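Local atomic coordinates of transcriptional regulator, marR family, putative (Sulfolobus solfataricus, PDB entry 3F3X), a protein that probably binds DNA as a dimeric transcription factor of the MarR family, with a winged helix-turn-helix fold. Residues Arg51-Leu56 / Arg90-Glu95. Residues are numbered along the deposited sequence; the frame is centred on the assembly and turned at random.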
loop_
_atom_site.group_PDB
_atom_site.type_symbol
_atom_site.label_atom_id
_atom_site.label_comp_id
_atom_site.label_asym_id
_atom_site.label_seq_id
_atom_site.Cartn_x
_atom_site.Cartn_y
_atom_site.Cartn_z
ATOM N N ARG A 51 -21.653 -5.581 9.209
ATOM C CA ARG A 51 -20.353 -6.153 9.550
ATOM C C ARG A 51 -19.844 -5.671 10.898
ATOM O O ARG A 51 -20.005 -4.499 11.246
ATOM C CB ARG A 51 -19.314 -5.762 8.496
ATOM C CG ARG A 51 -19.692 -6.060 7.052
ATOM C CD ARG A 51 -19.815 -7.552 6.809
ATOM N NE ARG A 51 -19.856 -7.859 5.383
ATOM C CZ ARG A 51 -19.825 -9.087 4.880
ATOM N NH1 ARG A 51 -19.757 -10.140 5.686
ATOM N NH2 ARG A 51 -19.848 -9.263 3.570
ATOM N N SER A 52 -19.197 -6.564 11.644
ATOM C CA SER A 52 -18.645 -6.187 12.942
ATOM C C SER A 52 -17.380 -5.365 12.709
ATOM O O SER A 52 -16.795 -5.406 11.622
ATOM C CB SER A 52 -18.301 -7.431 13.772
ATOM O OG SER A 52 -17.177 -8.112 13.240
ATOM N N MET A 53 -16.956 -4.627 13.730
ATOM C CA MET A 53 -15.761 -3.795 13.627
ATOM C C MET A 53 -14.533 -4.667 13.389
ATOM O O MET A 53 -13.625 -4.289 12.647
ATOM C CB MET A 53 -15.588 -2.972 14.904
ATOM C CG MET A 53 -16.781 -2.069 15.215
ATOM S SD MET A 53 -16.951 -0.692 14.051
ATOM C CE MET A 53 -16.043 0.582 14.917
ATOM N N VAL A 54 -14.512 -5.835 14.024
ATOM C CA VAL A 54 -13.401 -6.769 13.866
ATOM C C VAL A 54 -13.372 -7.282 12.428
ATOM O O VAL A 54 -12.310 -7.398 11.818
ATOM C CB VAL A 54 -13.539 -7.983 14.820
ATOM C CG1 VAL A 54 -12.480 -9.026 14.492
ATOM C CG2 VAL A 54 -13.399 -7.530 16.266
ATOM N N TYR A 55 -14.546 -7.595 11.890
ATOM C CA TYR A 55 -14.630 -8.082 10.519
ATOM C C TYR A 55 -14.036 -7.063 9.554
ATOM O O TYR A 55 -13.289 -7.423 8.647
ATOM C CB TYR A 55 -16.080 -8.336 10.116
ATOM C CG TYR A 55 -16.231 -8.716 8.658
ATOM C CD1 TYR A 55 -16.227 -10.050 8.265
ATOM C CD2 TYR A 55 -16.357 -7.736 7.671
ATOM C CE1 TYR A 55 -16.346 -10.407 6.925
ATOM C CE2 TYR A 55 -16.480 -8.079 6.326
ATOM C CZ TYR A 55 -16.472 -9.419 5.963
ATOM O OH TYR A 55 -16.596 -9.769 4.642
ATOM N N LEU A 56 -14.375 -5.791 9.752
ATOM C CA LEU A 56 -13.886 -4.735 8.872
ATOM C C LEU A 56 -12.371 -4.554 8.932
ATOM O O LEU A 56 -11.712 -4.468 7.898
ATOM C CB LEU A 56 -14.593 -3.411 9.196
ATOM C CG LEU A 56 -16.099 -3.435 8.905
ATOM C CD1 LEU A 56 -16.766 -2.219 9.538
ATOM C CD2 LEU A 56 -16.337 -3.474 7.390
ATOM N N ARG A 90 -22.578 -7.853 22.850
ATOM C CA ARG A 90 -21.213 -7.510 23.214
ATOM C C ARG A 90 -20.439 -7.072 21.971
ATOM O O ARG A 90 -19.392 -6.432 22.074
ATOM C CB ARG A 90 -20.527 -8.727 23.842
ATOM C CG ARG A 90 -19.105 -8.470 24.307
ATOM C CD ARG A 90 -19.072 -7.470 25.455
ATOM N NE ARG A 90 -17.703 -7.134 25.837
ATOM C CZ ARG A 90 -17.376 -6.340 26.852
ATOM N NH1 ARG A 90 -18.322 -5.790 27.605
ATOM N NH2 ARG A 90 -16.100 -6.091 27.109
ATOM N N ILE A 91 -20.970 -7.414 20.799
ATOM C CA ILE A 91 -20.326 -7.090 19.527
ATOM C C ILE A 91 -20.933 -5.877 18.828
ATOM O O ILE A 91 -22.151 -5.777 18.685
ATOM C CB ILE A 91 -20.414 -8.281 18.550
ATOM C CG1 ILE A 91 -19.893 -9.556 19.225
ATOM C CG2 ILE A 91 -19.622 -7.977 17.290
ATOM C CD1 ILE A 91 -18.461 -9.463 19.710
ATOM N N VAL A 92 -20.076 -4.967 18.378
ATOM C CA VAL A 92 -20.536 -3.774 17.671
ATOM C C VAL A 92 -20.668 -4.098 16.186
ATOM O O VAL A 92 -19.724 -4.584 15.561
ATOM C CB VAL A 92 -19.548 -2.600 17.834
ATOM C CG1 VAL A 92 -20.022 -1.401 17.026
ATOM C CG2 VAL A 92 -19.424 -2.225 19.306
ATOM N N ILE A 93 -21.843 -3.829 15.631
ATOM C CA ILE A 93 -22.110 -4.091 14.226
ATOM C C ILE A 93 -22.316 -2.781 13.482
ATOM O O ILE A 93 -22.940 -1.854 14.004
ATOM C CB ILE A 93 -23.388 -4.944 14.049
ATOM C CG1 ILE A 93 -23.227 -6.290 14.762
ATOM C CG2 ILE A 93 -23.677 -5.148 12.571
ATOM C CD1 ILE A 93 -22.110 -7.145 14.216
ATOM N N VAL A 94 -21.797 -2.716 12.259
ATOM C CA VAL A 94 -21.937 -1.528 11.424
ATOM C C VAL A 94 -22.949 -1.852 10.330
ATOM O O VAL A 94 -22.772 -2.795 9.565
ATOM C CB VAL A 94 -20.600 -1.136 10.755
ATOM C CG1 VAL A 94 -20.787 0.132 9.922
ATOM C CG2 VAL A 94 -19.527 -0.911 11.816
ATOM N N GLU A 95 -24.015 -1.070 10.275
ATOM C CA GLU A 95 -25.057 -1.262 9.284
ATOM C C GLU A 95 -25.102 -0.041 8.387
ATOM O O GLU A 95 -25.050 1.093 8.866
ATOM C CB GLU A 95 -26.413 -1.447 9.974
ATOM C CG GLU A 95 -27.597 -1.480 9.011
ATOM C CD GLU A 95 -28.933 -1.590 9.731
ATOM O OE1 GLU A 95 -29.130 -0.869 10.733
ATOM O OE2 GLU A 95 -29.788 -2.383 9.284
#
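R51 and V94 form the hydrogen-bonded pair, S52 and I93 the adjacent non-hydrogen-bonded one, of a short antiparallel strand pairing, which ties strand 51-52, just ahead of helix 53-60, to wing strand 92-96. R51 N gives to V94 O at 3.0 Å, and V94 N returns a shorter bond to R51 O at 2.7 Å, arriving tilted 35° from the carbonyl plane. Beyond S52, M53 N makes a weak bond to V92 O. S52 also N-caps the helix: with chi1 at 71°, OG sits between its own backbone N and carbonyl carbon and accepts from Y55 N (3.0 Å). On the face that carries V94, its CG2 meets M53 SD at 3.4 Å, the two side chains crossing nearly at right angles, and L56 CD1 at 3.8 Å; M53 and L56 also rest on I67 of helix 64-76. On the face of S52 and I93, I93 CD1 reaches back to S52 CB (3.8 Å), beside I91 CG2. With an alanine in place of I93, CD1 is gone, and S52 CA and CB would probably lose cover on that side and the contact with I83 be thinned. The backbone of I93 is hydrogen-bonded to that of I83 in strand 80-85, completing the three-stranded sheet characteristic of the MarR winged helix-turn-helix, whose wing is the 80-85/92-96 hairpin.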